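Local coordinates for protein B-agarase (Saccharophagus degradans, PDB 4BQ2) that hydrolyses agarose as a family 50 glycoside hydrolase, acting as an exo-beta-agarase, at residues P460-R465 with D580-V585; K584-A589 with H597-A602. All blocks are in the same frame, centred on the assembly; numbering follows the deposited sequence.

Interactions 1 and 2 lie on helix 565-593, their centres about 10 Å apart, and share K584 and V585. In interaction 1 the helix packs against the start of helix 460-477; one turn further along, in interaction 2, it packs against 597-602, the segment around strand 598-599. In chain order 460-465 comes first, then the two overlapping pieces of the long helix, then the strand. The helix thus has a helical neighbour on one flank and the parallel sheet 431-435, 483-488, 598-599 on another, consistent with the outer layer of a (beta/alpha)8-type catalytic domain. F462 CZ lies 4.2 Å from V586 CG2, joining the two contacts, and F583 of 580-585 also packs on Y599.

Interaction 1: P460-R465 with D580-V585; sequences PEFKVR and DQYFKV
The phenol oxygen of Y582 is hydrogen-bonded to the carboxylate of D489, just beyond strand 483-488, while its CD1 and CE1 meet F462. CZ of F462 reaches Y582 CD1 at 3.8 Å. The two rings meet obliquely, their centroids 5.9 Å apart and their planes at 34°. F462 is also in edge-to-face contact with F441, so its ring is held among aromatic neighbours.

V585 fills the other part of the junction. With CG1 anti to the backbone N (chi1 167°), this methyl is directed into the angle between F462 and K463. It lies 3.7 Å from F462 CE2, and the same distance separates V585 CG1 from K463 CA; V585 CG1 is also 3.9 Å from K463 CB. K463 therefore contributes its backbone and the root of its side chain, while the extended remainder carries the ammonium group away from the helix interface. The segment axes approach to 10.7 Å and run in the same general direction at 36°, consistent with neighbouring outer helices of a (beta/alpha)8 barrel like those of clan GH-A. Nearby, Q581 NE2 is bonded to V457 O.

No hydrogen bond joins 460-465 to 580-585, so this contact rests on carbon contacts, with the one polar group of the touching rings, the Y582 hydroxyl, satisfied by D489 on the strand side.

Interaction 2: K584-A589 with H597-A602; sequences KVVHGA and HLYLGA
Helix 584-589 passes alongside the strand region 597-602, with H587 CA and Y599 CA the nearest alpha carbons, 6.8 Å apart. Y599 bridges this gap: its CG is anti to the backbone N (chi1 159°), directing the ring toward the helix, where V586 and H587 receive it. The V586 side chain crosses that of Y599 at about a right angle and presents CG1 to the far end of the phenol, 3.4 Å from Y599 OH and 3.6 Å from Y599 CZ. H587 lies along the CD2-CE2 flank of the same ring, its CB 4.0 Å from Y599 CD2. The imidazole has Y599 CD2 at its edge, near its plane, rather than over a face, so the two rings are not stacked. A glycerol molecule, probably from the crystallisation liquor, sits about 3 Å from the H587 side chain.

Strand 483-488, helix 565-593 and the short, weakly bonded strand 598-599 form a beta-alpha-beta crossover, with further helices inserted ahead of the long one and the two strands parallel and adjacent, consistent with the barrels of clan GH-A glycoside hydrolases. I488 of the first strand touches both V586 and Y599, extending the apolar layer between sheet and helix. On the strand side, the backbone N of Y599 is bonded to the carboxylate of D622, which ties down the base of the side chain.

One face of the phenol ring is covered by its own segment: G601 N stands 3.3 Å above the ring plane, offset toward the rim. G601 itself takes a positive phi of 81°, and its backbone is hydrogen-bonded to I488 in the neighbouring strand.

Interaction 1: P460-R465 with D580-V585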
loop_
_atom_site.group_PDB
_atom_site.type_symbol
_atom_site.label_atom_id
_atom_site.label_comp_id
_atom_site.label_asym_id
_atom_site.label_seq_id
_atom_site.Cartn_x
_atom_site.Cartn_y
_atom_site.Cartn_z
ATOM N N PRO A 460 25.570 -8.558 15.536
ATOM C CA PRO A 460 26.147 -9.486 14.535
ATOM C C PRO A 460 25.123 -10.486 13.945
ATOM O O PRO A 460 25.210 -10.832 12.768
ATOM C CB PRO A 460 27.259 -10.204 15.324
ATOM C CG PRO A 460 27.710 -9.143 16.327
ATOM C CD PRO A 460 26.425 -8.458 16.753
ATOM N N GLU A 461 24.145 -10.896 14.746
ATOM C CA GLU A 461 23.055 -11.761 14.292
ATOM C C GLU A 461 22.182 -11.149 13.202
ATOM O O GLU A 461 21.627 -11.907 12.379
ATOM C CB GLU A 461 22.183 -12.240 15.459
ATOM C CG GLU A 461 21.099 -13.261 15.082
ATOM C CD GLU A 461 21.664 -14.617 14.651
ATOM O OE1 GLU A 461 22.900 -14.845 14.797
ATOM O OE2 GLU A 461 20.869 -15.463 14.165
ATOM N N PHE A 462 22.034 -9.813 13.176
ATOM C CA PHE A 462 21.373 -9.211 12.023
ATOM C C PHE A 462 22.125 -9.568 10.716
ATOM O O PHE A 462 21.518 -10.020 9.732
ATOM C CB PHE A 462 21.170 -7.684 12.160
ATOM C CG PHE A 462 20.551 -7.058 10.916
ATOM C CD1 PHE A 462 19.213 -7.290 10.590
ATOM C CD2 PHE A 462 21.325 -6.296 10.042
ATOM C CE1 PHE A 462 18.650 -6.747 9.439
ATOM C CE2 PHE A 462 20.758 -5.741 8.884
ATOM C CZ PHE A 462 19.429 -5.976 8.584
ATOM N N LYS A 463 23.445 -9.393 10.709
ATOM C CA LYS A 463 24.227 -9.758 9.530
ATOM C C LYS A 463 24.138 -11.256 9.206
ATOM O O LYS A 463 24.033 -11.660 8.027
ATOM C CB LYS A 463 25.699 -9.342 9.707
ATOM C CG LYS A 463 26.603 -9.813 8.561
ATOM C CD LYS A 463 27.965 -9.113 8.611
ATOM C CE LYS A 463 28.948 -9.717 7.626
ATOM N NZ LYS A 463 30.236 -8.952 7.629
ATOM N N VAL A 464 24.188 -12.093 10.243
ATOM C CA VAL A 464 23.972 -13.544 10.053
ATOM C C VAL A 464 22.670 -13.809 9.256
ATOM O O VAL A 464 22.649 -14.578 8.286
ATOM C CB VAL A 464 23.981 -14.302 11.421
ATOM C CG1 VAL A 464 23.645 -15.794 11.261
ATOM C CG2 VAL A 464 25.339 -14.141 12.095
ATOM N N ARG A 465 21.593 -13.145 9.651
ATOM C CA ARG A 465 20.312 -13.393 9.051
ATOM C C ARG A 465 20.232 -12.773 7.653
ATOM O O ARG A 465 19.611 -13.370 6.753
ATOM C CB ARG A 465 19.188 -12.904 9.993
ATOM C CG ARG A 465 18.986 -13.782 11.243
ATOM C CD ARG A 465 18.788 -15.256 10.864
ATOM N NE ARG A 465 17.532 -15.401 10.134
ATOM C CZ ARG A 465 17.096 -16.517 9.552
ATOM N NH1 ARG A 465 17.816 -17.638 9.568
ATOM N NH2 ARG A 465 15.914 -16.502 8.942
ATOM N N ASP A 580 22.952 3.914 7.349
ATOM C CA ASP A 580 24.188 3.442 6.699
ATOM C C ASP A 580 24.532 1.987 7.031
ATOM O O ASP A 580 24.875 1.203 6.136
ATOM C CB ASP A 580 25.376 4.305 7.107
ATOM C CG ASP A 580 25.447 5.627 6.359
ATOM O OD1 ASP A 580 24.778 5.816 5.312
ATOM O OD2 ASP A 580 26.205 6.506 6.830
ATOM N N GLN A 581 24.408 1.628 8.310
ATOM C CA GLN A 581 24.718 0.275 8.754
ATOM C C GLN A 581 23.714 -0.751 8.225
ATOM O O GLN A 581 24.117 -1.888 7.852
ATOM C CB GLN A 581 24.843 0.226 10.291
ATOM C CG GLN A 581 25.113 -1.154 10.873
ATOM C CD GLN A 581 26.494 -1.744 10.555
ATOM O OE1 GLN A 581 27.406 -1.059 10.071
ATOM N NE2 GLN A 581 26.654 -3.032 10.851
ATOM N N TYR A 582 22.421 -0.371 8.206
ATOM C CA TYR A 582 21.389 -1.232 7.627
ATOM C C TYR A 582 21.759 -1.562 6.165
ATOM O O TYR A 582 21.859 -2.751 5.780
ATOM C CB TYR A 582 19.986 -0.582 7.690
ATOM C CG TYR A 582 18.969 -1.402 6.914
ATOM C CD1 TYR A 582 18.333 -2.511 7.495
ATOM C CD2 TYR A 582 18.683 -1.105 5.581
ATOM C CE1 TYR A 582 17.423 -3.275 6.760
ATOM C CE2 TYR A 582 17.808 -1.879 4.840
ATOM C CZ TYR A 582 17.184 -2.959 5.432
ATOM O OH TYR A 582 16.311 -3.689 4.671
ATOM N N PHE A 583 21.981 -0.514 5.359
ATOM C CA PHE A 583 22.238 -0.692 3.919
ATOM C C PHE A 583 23.583 -1.308 3.593
ATOM O O PHE A 583 23.674 -2.086 2.639
ATOM C CB PHE A 583 22.015 0.609 3.128
ATOM C CG PHE A 583 20.578 0.984 3.007
ATOM C CD1 PHE A 583 19.725 0.219 2.213
ATOM C CD2 PHE A 583 20.040 2.056 3.739
ATOM C CE1 PHE A 583 18.372 0.511 2.143
ATOM C CE2 PHE A 583 18.675 2.373 3.646
ATOM C CZ PHE A 583 17.849 1.603 2.835
ATOM N N LYS A 584 24.589 -1.011 4.420
ATOM C CA LYS A 584 25.919 -1.636 4.344
ATOM C C LYS A 584 25.798 -3.146 4.497
ATOM O O LYS A 584 26.290 -3.919 3.650
ATOM C CB LYS A 584 26.889 -1.072 5.392
ATOM C CG LYS A 584 28.344 -1.534 5.190
ATOM C CD LYS A 584 29.284 -0.989 6.261
ATOM C CE LYS A 584 30.680 -1.584 6.138
ATOM N NZ LYS A 584 31.419 -1.571 7.451
ATOM N N VAL A 585 25.116 -3.576 5.549
ATOM C CA VAL A 585 24.991 -5.011 5.821
ATOM C C VAL A 585 24.172 -5.714 4.741
ATOM O O VAL A 585 24.563 -6.789 4.264
ATOM C CB VAL A 585 24.390 -5.289 7.214
ATOM C CG1 VAL A 585 23.982 -6.748 7.364
ATOM C CG2 VAL A 585 25.397 -4.942 8.278
#

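Interaction 2: K584-A589 with H597-A602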
loop_
_atom_site.group_PDB
_atom_site.type_symbol
_atom_site.label_atom_id
_atom_site.label_comp_id
_atom_site.label_asym_id
_atom_site.label_seq_id
_atom_site.Cartn_x
_atom_site.Cartn_y
_atom_site.Cartn_z
ATOM N N LYS A 584 24.589 -1.011 4.420
ATOM C CA LYS A 584 25.919 -1.636 4.344
ATOM C C LYS A 584 25.798 -3.146 4.497
ATOM O O LYS A 584 26.290 -3.919 3.650
ATOM C CB LYS A 584 26.889 -1.072 5.392
ATOM C CG LYS A 584 28.344 -1.534 5.190
ATOM C CD LYS A 584 29.284 -0.989 6.261
ATOM C CE LYS A 584 30.680 -1.584 6.138
ATOM N NZ LYS A 584 31.419 -1.571 7.451
ATOM N N VAL A 585 25.116 -3.576 5.549
ATOM C CA VAL A 585 24.991 -5.011 5.821
ATOM C C VAL A 585 24.172 -5.714 4.741
ATOM O O VAL A 585 24.563 -6.789 4.264
ATOM C CB VAL A 585 24.390 -5.289 7.214
ATOM C CG1 VAL A 585 23.982 -6.748 7.364
ATOM C CG2 VAL A 585 25.397 -4.942 8.278
ATOM N N VAL A 586 23.055 -5.115 4.352
ATOM C CA VAL A 586 22.209 -5.763 3.339
ATOM C C VAL A 586 22.902 -5.830 1.980
ATOM O O VAL A 586 22.904 -6.899 1.321
ATOM C CB VAL A 586 20.825 -5.118 3.217
ATOM C CG1 VAL A 586 20.077 -5.637 1.984
ATOM C CG2 VAL A 586 20.000 -5.420 4.458
ATOM N N HIS A 587 23.494 -4.717 1.568
ATOM C CA HIS A 587 24.218 -4.702 0.310
ATOM C C HIS A 587 25.328 -5.755 0.328
ATOM O O HIS A 587 25.505 -6.481 -0.649
ATOM C CB HIS A 587 24.804 -3.328 0.006
ATOM C CG HIS A 587 25.732 -3.339 -1.155
ATOM N ND1 HIS A 587 27.098 -3.395 -1.012
ATOM C CD2 HIS A 587 25.488 -3.342 -2.485
ATOM C CE1 HIS A 587 27.659 -3.418 -2.206
ATOM N NE2 HIS A 587 26.705 -3.404 -3.117
ATOM N N GLY A 588 26.060 -5.851 1.444
ATOM C CA GLY A 588 27.158 -6.813 1.562
ATOM C C GLY A 588 26.700 -8.250 1.370
ATOM O O GLY A 588 27.376 -9.025 0.672
ATOM N N ALA A 589 25.564 -8.607 1.999
ATOM C CA ALA A 589 24.976 -9.928 1.837
ATOM C C ALA A 589 24.518 -10.204 0.399
ATOM O O ALA A 589 24.810 -11.271 -0.134
ATOM C CB ALA A 589 23.826 -10.156 2.829
ATOM N N HIS A 597 24.143 -9.089 -9.623
ATOM C CA HIS A 597 22.783 -8.553 -9.690
ATOM C C HIS A 597 22.602 -7.244 -8.949
ATOM O O HIS A 597 23.256 -7.014 -7.935
ATOM C CB HIS A 597 21.782 -9.614 -9.212
ATOM C CG HIS A 597 21.634 -10.722 -10.198
ATOM N ND1 HIS A 597 22.476 -11.814 -10.224
ATOM C CD2 HIS A 597 20.759 -10.890 -11.215
ATOM C CE1 HIS A 597 22.135 -12.600 -11.233
ATOM N NE2 HIS A 597 21.080 -12.072 -11.834
ATOM N N LEU A 598 21.754 -6.379 -9.514
ATOM C CA LEU A 598 21.436 -5.073 -8.906
ATOM C C LEU A 598 20.724 -5.243 -7.582
ATOM O O LEU A 598 19.828 -6.116 -7.438
ATOM C CB LEU A 598 20.519 -4.276 -9.833
ATOM C CG LEU A 598 21.112 -3.967 -11.195
ATOM C CD1 LEU A 598 20.029 -3.387 -12.096
ATOM C CD2 LEU A 598 22.260 -2.990 -10.990
ATOM N N TYR A 599 21.129 -4.445 -6.598
ATOM C CA TYR A 599 20.440 -4.451 -5.331
ATOM C C TYR A 599 19.517 -3.238 -5.367
ATOM O O TYR A 599 19.951 -2.123 -5.630
ATOM C CB TYR A 599 21.434 -4.385 -4.145
ATOM C CG TYR A 599 20.825 -3.900 -2.845
ATOM C CD1 TYR A 599 19.635 -4.451 -2.353
ATOM C CD2 TYR A 599 21.471 -2.929 -2.081
ATOM C CE1 TYR A 599 19.076 -4.008 -1.170
ATOM C CE2 TYR A 599 20.936 -2.465 -0.897
ATOM C CZ TYR A 599 19.733 -2.995 -0.450
ATOM O OH TYR A 599 19.218 -2.543 0.731
ATOM N N LEU A 600 18.247 -3.456 -5.077
ATOM C CA LEU A 600 17.217 -2.456 -5.356
ATOM C C LEU A 600 16.656 -1.743 -4.126
ATOM O O LEU A 600 15.572 -1.159 -4.192
ATOM C CB LEU A 600 16.082 -3.104 -6.161
ATOM C CG LEU A 600 16.503 -3.854 -7.438
ATOM C CD1 LEU A 600 15.304 -4.654 -7.923
ATOM C CD2 LEU A 600 17.025 -2.904 -8.535
ATOM N N GLY A 601 17.357 -1.776 -2.999
ATOM C CA GLY A 601 16.884 -0.963 -1.850
ATOM C C GLY A 601 15.753 -1.600 -1.046
ATOM O O GLY A 601 15.589 -2.814 -1.092
ATOM N N ALA A 602 14.960 -0.783 -0.337
ATOM C CA ALA A 602 14.092 -1.294 0.720
ATOM C C ALA A 602 12.670 -0.772 0.608
ATOM O O ALA A 602 11.866 -0.926 1.555
ATOM C CB ALA A 602 14.690 -0.977 2.106
#